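Glutathione S-transferase, N-terminal domain protein (Pseudomonas putida, PDB 4NAX) probably acts as a transferase of the glutathione S-transferase superfamily and binds one oxidized glutathione disulfide per subunit. Local coordinates at residues Gly31-Ile36 / Ala92-Leu97; Leu38-Leu43 / Glu176-Ala181; Ala184-Val189 / Ala215-Arg220. All blocks are in the same frame, centred on the assembly; numbering follows the deposited sequence. Where two conformers were deposited one is given.

Contact 1. Residues Gly31-Ile36 / Ala92-Leu97; sequences GVKVSI and AILQYL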
loop_
_atom_site.group_PDB
_atom_site.type_symbol
_atom_site.label_atom_id
_atom_site.label_comp_id
_atom_site.label_asym_id
_atom_site.label_seq_id
_atom_site.Cartn_x
_atom_site.Cartn_y
_atom_site.Cartn_z
ATOM N N GLY A 31 -9.310 2.077 -9.639
ATOM C CA GLY A 31 -9.270 2.936 -10.806
ATOM C C GLY A 31 -9.801 4.320 -10.517
ATOM O O GLY A 31 -9.224 5.321 -10.943
ATOM N N VAL A 32 -10.922 4.387 -9.788
ATOM C CA VAL A 32 -11.549 5.684 -9.563
ATOM C C VAL A 32 -10.736 6.574 -8.624
ATOM O O VAL A 32 -10.895 7.779 -8.640
ATOM C CB VAL A 32 -13.015 5.584 -9.104
ATOM C CG1 VAL A 32 -13.844 4.787 -10.096
ATOM C CG2 VAL A 32 -13.133 5.041 -7.694
ATOM N N LYS A 33 -9.834 6.011 -7.822
ATOM C CA LYS A 33 -8.951 6.870 -7.032
ATOM C C LYS A 33 -8.262 7.841 -8.003
ATOM O O LYS A 33 -8.114 9.024 -7.699
ATOM C CB LYS A 33 -7.870 6.055 -6.334
ATOM C CG LYS A 33 -8.329 5.090 -5.263
ATOM C CD LYS A 33 -7.144 4.254 -4.815
ATOM C CE LYS A 33 -7.484 3.121 -3.861
ATOM N NZ LYS A 33 -6.253 2.291 -3.591
ATOM N N VAL A 34 -7.779 7.315 -9.137
ATOM C CA VAL A 34 -6.956 8.085 -10.029
ATOM C C VAL A 34 -7.771 9.031 -10.896
ATOM O O VAL A 34 -7.389 10.212 -11.063
ATOM C CB VAL A 34 -6.037 7.177 -10.847
ATOM C CG1 VAL A 34 -5.246 7.983 -11.868
ATOM C CG2 VAL A 34 -5.098 6.413 -9.926
ATOM N N SER A 35 -8.899 8.555 -11.436
ATOM C CA SER A 35 -9.771 9.472 -12.167
ATOM C C SER A 35 -10.331 10.583 -11.257
ATOM O O SER A 35 -10.382 11.750 -11.663
ATOM C CB SER A 35 -10.863 8.726 -12.916
ATOM O OG SER A 35 -11.490 7.820 -12.024
ATOM N N ILE A 36 -10.727 10.243 -10.036
ATOM C CA ILE A 36 -11.157 11.263 -9.098
ATOM C C ILE A 36 -10.037 12.282 -8.880
ATOM O O ILE A 36 -10.265 13.496 -8.914
ATOM C CB ILE A 36 -11.624 10.661 -7.760
ATOM C CG1 ILE A 36 -12.933 9.909 -7.956
ATOM C CG2 ILE A 36 -11.796 11.765 -6.722
ATOM C CD1 ILE A 36 -13.338 9.069 -6.775
ATOM N N ALA A 92 0.694 4.963 -5.576
ATOM C CA ALA A 92 1.876 5.628 -6.131
ATOM C C ALA A 92 1.461 6.741 -7.086
ATOM O O ALA A 92 2.033 7.834 -7.085
ATOM C CB ALA A 92 2.824 4.655 -6.810
ATOM N N ILE A 93 0.467 6.467 -7.932
ATOM C CA ILE A 93 -0.066 7.464 -8.850
ATOM C C ILE A 93 -0.664 8.649 -8.091
ATOM O O ILE A 93 -0.446 9.788 -8.492
ATOM C CB ILE A 93 -1.079 6.824 -9.815
ATOM C CG1 ILE A 93 -0.389 5.766 -10.699
ATOM C CG2 ILE A 93 -1.750 7.899 -10.660
ATOM C CD1 ILE A 93 -1.364 4.814 -11.380
ATOM N N LEU A 94 -1.400 8.392 -7.013
ATOM C CA LEU A 94 -1.929 9.490 -6.226
ATOM C C LEU A 94 -0.823 10.389 -5.700
ATOM O O LEU A 94 -0.919 11.619 -5.758
ATOM C CB LEU A 94 -2.766 8.983 -5.058
ATOM C CG LEU A 94 -4.117 8.360 -5.397
ATOM C CD1 LEU A 94 -4.787 7.826 -4.133
ATOM C CD2 LEU A 94 -5.051 9.366 -6.073
ATOM N N GLN A 95 0.226 9.793 -5.149
ATOM C CA GLN A 95 1.314 10.588 -4.615
ATOM C C GLN A 95 2.017 11.361 -5.739
ATOM O O GLN A 95 2.314 12.548 -5.591
ATOM C CB GLN A 95 2.288 9.706 -3.835
ATOM C CG GLN A 95 3.418 10.494 -3.225
ATOM C CD GLN A 95 4.261 9.705 -2.238
ATOM O OE1 GLN A 95 4.030 8.536 -1.956
ATOM N NE2 GLN A 95 5.241 10.370 -1.685
ATOM N N TYR A 96 2.289 10.692 -6.853
ATOM C CA TYR A 96 2.874 11.347 -8.020
ATOM C C TYR A 96 2.050 12.581 -8.461
ATOM O O TYR A 96 2.585 13.678 -8.645
ATOM C CB TYR A 96 2.988 10.369 -9.192
ATOM C CG TYR A 96 3.386 11.051 -10.483
ATOM C CD1 TYR A 96 4.644 11.614 -10.631
ATOM C CD2 TYR A 96 2.500 11.177 -11.547
ATOM C CE1 TYR A 96 5.005 12.280 -11.789
ATOM C CE2 TYR A 96 2.864 11.825 -12.712
ATOM C CZ TYR A 96 4.122 12.379 -12.833
ATOM O OH TYR A 96 4.531 13.011 -13.987
ATOM N N LEU A 97 0.742 12.393 -8.608
ATOM C CA LEU A 97 -0.109 13.480 -9.065
ATOM C C LEU A 97 -0.217 14.607 -8.060
ATOM O O LEU A 97 -0.286 15.772 -8.453
ATOM C CB LEU A 97 -1.502 12.966 -9.431
ATOM C CG LEU A 97 -1.556 12.059 -10.650
ATOM C CD1 LEU A 97 -2.966 11.505 -10.818
ATOM C CD2 LEU A 97 -1.123 12.764 -11.926
#

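Contact 2. Residues Leu38-Leu43 / Glu176-Ala181; sequences LEEIGL and EEYSIA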
loop_
_atom_site.group_PDB
_atom_site.type_symbol
_atom_site.label_atom_id
_atom_site.label_comp_id
_atom_site.label_asym_id
_atom_site.label_seq_id
_atom_site.Cartn_x
_atom_site.Cartn_y
_atom_site.Cartn_z
ATOM N N LEU A 38 -7.516 13.124 -10.811
ATOM C CA LEU A 38 -7.319 13.936 -11.998
ATOM C C LEU A 38 -8.428 14.975 -12.147
ATOM O O LEU A 38 -8.161 16.144 -12.492
ATOM C CB LEU A 38 -7.236 13.046 -13.229
ATOM C CG LEU A 38 -5.940 12.224 -13.296
ATOM C CD1 LEU A 38 -6.100 11.044 -14.237
ATOM C CD2 LEU A 38 -4.771 13.102 -13.706
ATOM N N GLU A 39 -9.663 14.560 -11.867
ATOM C CA GLU A 39 -10.786 15.507 -11.894
ATOM C C GLU A 39 -10.632 16.602 -10.846
ATOM O O GLU A 39 -10.963 17.763 -11.096
ATOM C CB GLU A 39 -12.126 14.771 -11.711
ATOM C CG GLU A 39 -12.487 13.827 -12.846
ATOM C CD GLU A 39 -12.855 14.533 -14.133
ATOM O OE1 GLU A 39 -13.466 15.619 -14.077
ATOM O OE2 GLU A 39 -12.555 13.984 -15.213
ATOM N N GLU A 40 -10.187 16.244 -9.645
ATOM C CA GLU A 40 -10.021 17.222 -8.552
ATOM C C GLU A 40 -8.967 18.281 -8.887
ATOM O O GLU A 40 -9.160 19.448 -8.577
ATOM C CB GLU A 40 -9.596 16.539 -7.249
ATOM C CG GLU A 40 -10.662 15.676 -6.594
ATOM C CD GLU A 40 -11.748 16.440 -5.828
ATOM O OE1 GLU A 40 -11.900 17.690 -5.945
ATOM O OE2 GLU A 40 -12.528 15.765 -5.116
ATOM N N ILE A 41 -7.850 17.850 -9.470
ATOM C CA ILE A 41 -6.716 18.741 -9.669
ATOM C C ILE A 41 -6.792 19.498 -10.993
ATOM O O ILE A 41 -6.036 20.444 -11.207
ATOM C CB ILE A 41 -5.347 18.034 -9.505
ATOM C CG1 ILE A 41 -5.084 17.053 -10.647
ATOM C CG2 ILE A 41 -5.262 17.388 -8.125
ATOM C CD1 ILE A 41 -3.783 16.283 -10.562
ATOM N N GLY A 42 -7.699 19.089 -11.874
ATOM C CA GLY A 42 -7.911 19.786 -13.134
ATOM C C GLY A 42 -6.849 19.547 -14.195
ATOM O O GLY A 42 -6.694 20.333 -15.111
ATOM N N LEU A 43 -6.125 18.441 -14.081
ATOM C CA LEU A 43 -5.074 18.114 -15.030
ATOM C C LEU A 43 -5.697 17.434 -16.236
ATOM O O LEU A 43 -6.461 16.460 -16.095
ATOM C CB LEU A 43 -4.043 17.181 -14.403
ATOM C CG LEU A 43 -2.874 16.723 -15.267
ATOM C CD1 LEU A 43 -1.978 17.894 -15.633
ATOM C CD2 LEU A 43 -2.056 15.676 -14.528
ATOM N N GLU A 176 -5.524 17.239 7.957
ATOM C CA GLU A 176 -6.112 18.554 8.230
ATOM C C GLU A 176 -6.821 19.170 7.037
ATOM O O GLU A 176 -7.772 19.939 7.213
ATOM C CB GLU A 176 -5.063 19.510 8.813
ATOM C CG GLU A 176 -4.663 19.092 10.233
ATOM C CD GLU A 176 -3.511 19.867 10.847
ATOM O OE1 GLU A 176 -2.834 20.628 10.129
ATOM O OE2 GLU A 176 -3.267 19.693 12.065
ATOM N N GLU A 177 -6.363 18.824 5.838
ATOM C CA GLU A 177 -7.049 19.190 4.605
ATOM C C GLU A 177 -7.412 17.934 3.824
ATOM O O GLU A 177 -6.720 16.908 3.912
ATOM C CB GLU A 177 -6.171 20.084 3.721
ATOM C CG GLU A 177 -5.911 21.479 4.271
ATOM C CD GLU A 177 -4.836 21.496 5.342
ATOM O OE1 GLU A 177 -5.082 22.091 6.409
ATOM O OE2 GLU A 177 -3.755 20.907 5.126
ATOM N N TYR A 178 -8.495 18.019 3.054
ATOM C CA TYR A 178 -8.850 16.996 2.083
ATOM C C TYR A 178 -7.605 16.602 1.300
ATOM O O TYR A 178 -6.820 17.455 0.883
ATOM C CB TYR A 178 -9.922 17.542 1.145
ATOM C CG TYR A 178 -10.383 16.614 0.030
ATOM C CD1 TYR A 178 -10.977 15.399 0.310
ATOM C CD2 TYR A 178 -10.264 16.994 -1.302
ATOM C CE1 TYR A 178 -11.454 14.579 -0.702
ATOM C CE2 TYR A 178 -10.728 16.193 -2.320
ATOM C CZ TYR A 178 -11.324 14.975 -2.025
ATOM O OH TYR A 178 -11.822 14.165 -3.029
ATOM N N SER A 179 -7.397 15.304 1.116
ATOM C CA SER A 179 -6.129 14.837 0.563
ATOM C C SER A 179 -6.283 13.539 -0.197
ATOM O O SER A 179 -7.352 12.905 -0.220
ATOM C CB SER A 179 -5.133 14.593 1.700
ATOM O OG SER A 179 -5.419 13.372 2.392
ATOM N N ILE A 180 -5.164 13.124 -0.792
ATOM C CA ILE A 180 -5.086 11.819 -1.429
ATOM C C ILE A 180 -5.436 10.656 -0.500
ATOM O O ILE A 180 -5.825 9.587 -0.996
ATOM C CB ILE A 180 -3.713 11.578 -2.105
ATOM C CG1 ILE A 180 -2.541 11.655 -1.124
ATOM C CG2 ILE A 180 -3.557 12.526 -3.283
ATOM C CD1 ILE A 180 -1.199 11.339 -1.772
ATOM N N ALA A 181 -5.281 10.808 0.820
ATOM C CA ALA A 181 -5.708 9.726 1.723
ATOM C C ALA A 181 -7.226 9.523 1.652
ATOM O O ALA A 181 -7.708 8.386 1.686
ATOM C CB ALA A 181 -5.273 9.991 3.160
#

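Contact 3. Residues Ala184-Val189 / Ala215-Arg220; sequences AIFPWV and ANFLER. With GDS (oxidized glutathione disulfide), chain C.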
loop_
_atom_site.group_PDB
_atom_site.type_symbol
_atom_site.label_atom_id
_atom_site.label_comp_id
_atom_site.label_asym_id
_atom_site.label_seq_id
_atom_site.Cartn_x
_atom_site.Cartn_y
_atom_site.Cartn_z
ATOM N N ALA A 184 -8.116 7.859 -1.621
ATOM C CA ALA A 184 -7.794 6.436 -1.622
ATOM C C ALA A 184 -8.812 5.602 -0.838
ATOM O O ALA A 184 -9.122 4.483 -1.225
ATOM C CB ALA A 184 -6.405 6.215 -1.032
ATOM N N ILE A 185 -9.301 6.137 0.280
ATOM C CA ILE A 185 -10.119 5.366 1.207
ATOM C C ILE A 185 -11.605 5.307 0.845
ATOM O O ILE A 185 -12.210 4.235 0.836
ATOM C CB ILE A 185 -9.948 5.932 2.636
ATOM C CG1 ILE A 185 -8.551 5.610 3.167
ATOM C CG2 ILE A 185 -11.035 5.433 3.568
ATOM C CD1 ILE A 185 -8.147 6.404 4.385
ATOM N N PHE A 186 -12.204 6.455 0.537
ATOM C CA PHE A 186 -13.658 6.478 0.446
ATOM C C PHE A 186 -14.270 5.728 -0.748
ATOM O O PHE A 186 -15.345 5.170 -0.590
ATOM C CB PHE A 186 -14.195 7.915 0.663
ATOM C CG PHE A 186 -13.957 8.346 2.087
ATOM C CD1 PHE A 186 -14.709 7.791 3.109
ATOM C CD2 PHE A 186 -12.929 9.203 2.418
ATOM C CE1 PHE A 186 -14.422 8.073 4.438
ATOM C CE2 PHE A 186 -12.635 9.507 3.733
ATOM C CZ PHE A 186 -13.387 8.940 4.740
ATOM N N PRO A 187 -13.572 5.638 -1.899
ATOM C CA PRO A 187 -14.120 4.745 -2.941
ATOM C C PRO A 187 -14.219 3.309 -2.489
ATOM O O PRO A 187 -15.094 2.556 -2.962
ATOM C CB PRO A 187 -13.134 4.903 -4.105
ATOM C CG PRO A 187 -12.574 6.301 -3.907
ATOM C CD PRO A 187 -12.396 6.379 -2.401
ATOM N N TRP A 188 -13.303 2.888 -1.618
ATOM C CA TRP A 188 -13.356 1.526 -1.086
ATOM C C TRP A 188 -14.483 1.336 -0.071
ATOM O O TRP A 188 -15.119 0.285 -0.047
ATOM C CB TRP A 188 -12.004 1.118 -0.501
ATOM C CG TRP A 188 -11.181 0.359 -1.491
ATOM C CD1 TRP A 188 -10.057 0.765 -2.151
ATOM C CD2 TRP A 188 -11.455 -0.967 -1.932
ATOM N NE1 TRP A 188 -9.598 -0.261 -2.963
ATOM C CE2 TRP A 188 -10.443 -1.335 -2.831
ATOM C CE3 TRP A 188 -12.472 -1.885 -1.642
ATOM C CZ2 TRP A 188 -10.401 -2.579 -3.427
ATOM C CZ3 TRP A 188 -12.445 -3.109 -2.253
ATOM C CH2 TRP A 188 -11.405 -3.459 -3.134
ATOM N N VAL A 189 -14.700 2.332 0.786
ATOM C CA VAL A 189 -15.834 2.278 1.695
ATOM C C VAL A 189 -17.138 2.175 0.880
ATOM O O VAL A 189 -18.007 1.326 1.164
ATOM C CB VAL A 189 -15.858 3.481 2.657
ATOM C CG1 VAL A 189 -17.076 3.409 3.564
ATOM C CG2 VAL A 189 -14.591 3.580 3.513
ATOM N N ALA A 215 -20.467 10.457 2.949
ATOM C CA ALA A 215 -21.497 11.285 2.305
ATOM C C ALA A 215 -20.904 12.605 1.790
ATOM O O ALA A 215 -21.195 13.031 0.671
ATOM C CB ALA A 215 -22.663 11.546 3.242
ATOM N N ASN A 216 -20.053 13.243 2.589
ATOM C CA ASN A 216 -19.434 14.486 2.161
ATOM C C ASN A 216 -18.563 14.264 0.893
ATOM O O ASN A 216 -18.560 15.064 -0.043
ATOM C CB ASN A 216 -18.521 15.067 3.247
ATOM C CG ASN A 216 -19.243 15.504 4.505
ATOM O OD1 ASN A 216 -18.580 15.717 5.546
ATOM N ND2 ASN A 216 -20.553 15.673 4.444
ATOM N N PHE A 217 -17.809 13.175 0.886
ATOM C CA PHE A 217 -16.953 12.807 -0.230
ATOM C C PHE A 217 -17.784 12.646 -1.510
ATOM O O PHE A 217 -17.453 13.205 -2.567
ATOM C CB PHE A 217 -16.256 11.495 0.110
ATOM C CG PHE A 217 -15.297 11.000 -0.950
ATOM C CD1 PHE A 217 -14.042 11.569 -1.097
ATOM C CD2 PHE A 217 -15.637 9.946 -1.769
ATOM C CE1 PHE A 217 -13.150 11.084 -2.040
ATOM C CE2 PHE A 217 -14.753 9.444 -2.700
ATOM C CZ PHE A 217 -13.493 10.005 -2.833
ATOM N N LEU A 218 -18.895 11.924 -1.397
ATOM C CA LEU A 218 -19.705 11.606 -2.564
ATOM C C LEU A 218 -20.452 12.825 -3.118
ATOM O O LEU A 218 -20.873 12.819 -4.264
ATOM C CB LEU A 218 -20.664 10.446 -2.262
ATOM C CG LEU A 218 -19.992 9.103 -1.981
ATOM C CD1 LEU A 218 -21.008 8.081 -1.503
ATOM C CD2 LEU A 218 -19.233 8.587 -3.185
ATOM N N GLU A 219 -20.606 13.870 -2.318
ATOM C CA GLU A 219 -21.212 15.122 -2.792
ATOM C C GLU A 219 -20.291 15.922 -3.704
ATOM O O GLU A 219 -20.745 16.822 -4.412
ATOM C CB GLU A 219 -21.624 16.011 -1.597
ATOM C CG GLU A 219 -22.833 15.485 -0.824
ATOM C CD GLU A 219 -22.967 16.068 0.582
ATOM O OE1 GLU A 219 -23.732 15.491 1.400
ATOM O OE2 GLU A 219 -22.302 17.092 0.880
ATOM N N ARG A 220 -18.992 15.636 -3.670
ATOM C CA ARG A 220 -18.051 16.456 -4.426
ATOM C C ARG A 220 -18.214 16.223 -5.935
ATOM O O ARG A 220 -18.248 15.080 -6.386
ATOM C CB ARG A 220 -16.616 16.156 -4.017
ATOM C CG ARG A 220 -16.280 16.496 -2.575
ATOM C CD ARG A 220 -14.831 16.192 -2.253
ATOM N NE ARG A 220 -13.896 17.034 -2.983
ATOM C CZ ARG A 220 -13.519 18.250 -2.612
ATOM N NH1 ARG A 220 -13.977 18.799 -1.489
ATOM N NH2 ARG A 220 -12.632 18.910 -3.334
HETATM N N1 GDS C . -7.786 -11.137 -9.032
HETATM C CA1 GDS C . -8.781 -10.458 -8.204
HETATM C C1 GDS C . -9.424 -11.419 -7.231
HETATM O OE1 GDS C . -9.962 -10.939 -6.206
HETATM O OE2 GDS C . -9.415 -12.650 -7.454
HETATM C CB1 GDS C . -9.854 -9.840 -9.109
HETATM C CG1 GDS C . -10.716 -8.767 -8.431
HETATM C CD1 GDS C . -9.904 -7.549 -8.071
HETATM O O1 GDS C . -8.906 -7.258 -8.703
HETATM N N2 GDS C . -10.347 -6.856 -7.030
HETATM C CA2 GDS C . -9.737 -5.618 -6.586
HETATM C C2 GDS C . -9.171 -5.759 -5.199
HETATM O O2 GDS C . -9.757 -6.409 -4.340
HETATM C CB2 GDS C . -10.774 -4.494 -6.591
HETATM S SG2 GDS C . -11.337 -3.992 -8.213
HETATM N N3 GDS C . -8.038 -5.105 -4.949
HETATM C CA3 GDS C . -7.376 -5.163 -3.657
HETATM C C3 GDS C . -6.621 -3.906 -3.284
HETATM O OE3 GDS C . -5.689 -4.044 -2.463
HETATM O OE4 GDS C . -7.015 -2.832 -3.750
HETATM N N4 GDS C . -7.581 -6.587 -11.331
HETATM C CA4 GDS C . -7.289 -7.328 -12.539
HETATM C C4 GDS C . -6.878 -8.752 -12.284
HETATM O OE5 GDS C . -6.637 -9.503 -13.274
HETATM O OE6 GDS C . -6.837 -9.148 -11.090
HETATM C C5 GDS C . -7.289 -5.296 -11.241
HETATM O O5 GDS C . -6.732 -4.694 -12.153
HETATM C CA5 GDS C . -7.707 -4.578 -9.976
HETATM N N5 GDS C . -6.649 -3.671 -9.542
HETATM C CB5 GDS C . -8.993 -3.805 -10.269
HETATM S SG5 GDS C . -9.603 -2.810 -8.908
HETATM C CA6 GDS C . -3.121 -2.022 -6.548
HETATM C C6 GDS C . -3.462 -0.574 -6.735
HETATM O OE7 GDS C . -3.399 -0.096 -7.894
HETATM O OE8 GDS C . -3.782 0.082 -5.716
HETATM N N6 GDS C . -2.510 -2.215 -5.218
HETATM C CB6 GDS C . -4.379 -2.881 -6.690
HETATM C CG6 GDS C . -4.957 -2.801 -8.106
HETATM C CD6 GDS C . -6.086 -3.770 -8.334
HETATM O O6 GDS C . -6.468 -4.552 -7.456
#

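Contact 1. Residues Gly31-Ile36 / Ala92-Leu97
I93 meets V34 at about a right angle, its CG2 methyl set against both prongs of the valine. I93 CG2 lies 3.7 Å from V34 CG1 and equally far from V34 CG2. That methyl is anti to the backbone N of I93, with CG1 on the other branch, and V34 CG1 is likewise anti to its own N (chi1 175°). Two beta-branched residues suit the spot, since each can present a methyl close to its backbone. The helices run nearly parallel, 10° apart with segment axes 9.7 Å from each other, as the two helices on one face of the sheet do in the thioredoxin-like domain of glutathione transferases. I93 also touches L87 of strand 85-88.

One residue on, L94 reaches over with its branched end. L94 CD2 comes to 3.5 Å from K33 O, while L94 CD1 sits 4.2 Å from K33 CB. Beyond CB the lysine runs out extended and leaves the leucine, so that NZ bonds to N30, S90 and Q122, beside the bound glutathione disulfide. A turn later L97 CD1 adds a looser apolar contact, 4.3 Å from V34 CG1.

Contact 2. Residues Leu38-Leu43 / Glu176-Ala181
A polar contact at the surface, carried by E40 and Y178, joins the two domains of the glutathione transferase fold. E40 stands in the last turn of helix 31-41 in the thioredoxin-like domain; Y178 belongs to the loop that leads into helix 180-193 of the all-helical C-terminal domain. The phenol hydroxyl donates to the carboxylate, with Y178 OH 2.7 Å from E40 OE2. It meets that oxygen from above the carboxylate plane, 42° out of it. The planes of carboxylate and ring are turned 63° from each other. E40 OE2 lies at the edge of the Y178 ring, near its plane, and is 3.4 Å from Y178 CE2.

The glutamate gets there by bending at chi2 (-78°), which swings its carboxylate out of line with the first part of the chain. A tyrosine suits the other side because its rigid ring carries a donor far from its own backbone; the nearest CA atoms, those of E40 and S179, are 10.2 Å apart. R220 completes the group: its NE forms a salt bridge with the same OE2, and it makes a cation-pi contact with the Y178 ring. This positive neighbour would be expected to help keep E40 ionised.

Both backbones change course close by. Helix 31-41 gives out at G42, whose positive phi is easily adopted without a side chain. On the other segment, S179 is the N-cap of helix 180-193. Its N donates to the D182 carboxylate, the backbone half of a capping-box pattern, which resembles the serine-aspartate box of the family. The serine side chain takes a different amide, S179 OG accepting from A181 N at 3.0 Å.

Contact 3. Residues Ala184-Val189 / Ala215-Arg220
F217 O, on the residue whose ring carries this contact, accepts from R220 N at 3.1 Å, a bond that closes the last turn of helix 208-219.

Across the contact everything is apolar and centres on the F217 ring. With CG anti to the backbone N (chi1 -179°), the ring is carried toward helix 180-193. F186 CB sits over one face, offset toward the rim, in a CH-pi contact 3.6 Å from the centroid of the F217 ring. The two phenyl rings themselves meet obliquely, their planes 42° apart. At the far end of the ring, F217 CZ is 3.8 Å from P187 CD. A flat, wide residue suits this place because it can span two successive positions of the facing helix. With an alanine at F217, F186 CB and P187 CD would probably lose their cover, and a gap would be likely to open between the helices.

P187 has no N-H to give to the preceding turn, and helix 180-193 kinks here; W188 N makes a weak bond to I185 O, which V189 N also meets.

W188 turns to the ligand: W188 CZ2 is 3.4 Å from OE4 of the glutathione disulfide, while NE1 bonds to N30.

The contact thus lies within the helical domain, between helices 180-193 and 208-219, with helix 31-41 of the thioredoxin-like domain against it through I36, which touches both P187 and F217, and helix 109-137 meeting A184, I185 and W188.

Contacts 1 and 3 are buried and apolar, each inside one domain: contact 1 pairs aliphatic side chains beside the sheet, whereas contact 3 sets an aromatic ring against helix 180-193. Contact 2 lies at the surface, spans both domains and relies on charge and a hydroxyl. It shares helix 31-41 with contact 1 and helix 180-193 with contact 3. The R220-E40 salt bridge ties contact 3 to contact 2, and L97 of contact 1 packs on L38 and L43. Contacts 1 and 3 also meet directly: V32 packs on P187, and K33 lies beside W188. K33 and W188 both line the glutathione disulfide pocket; contact 2 closes the same domain interface farther from that ligand.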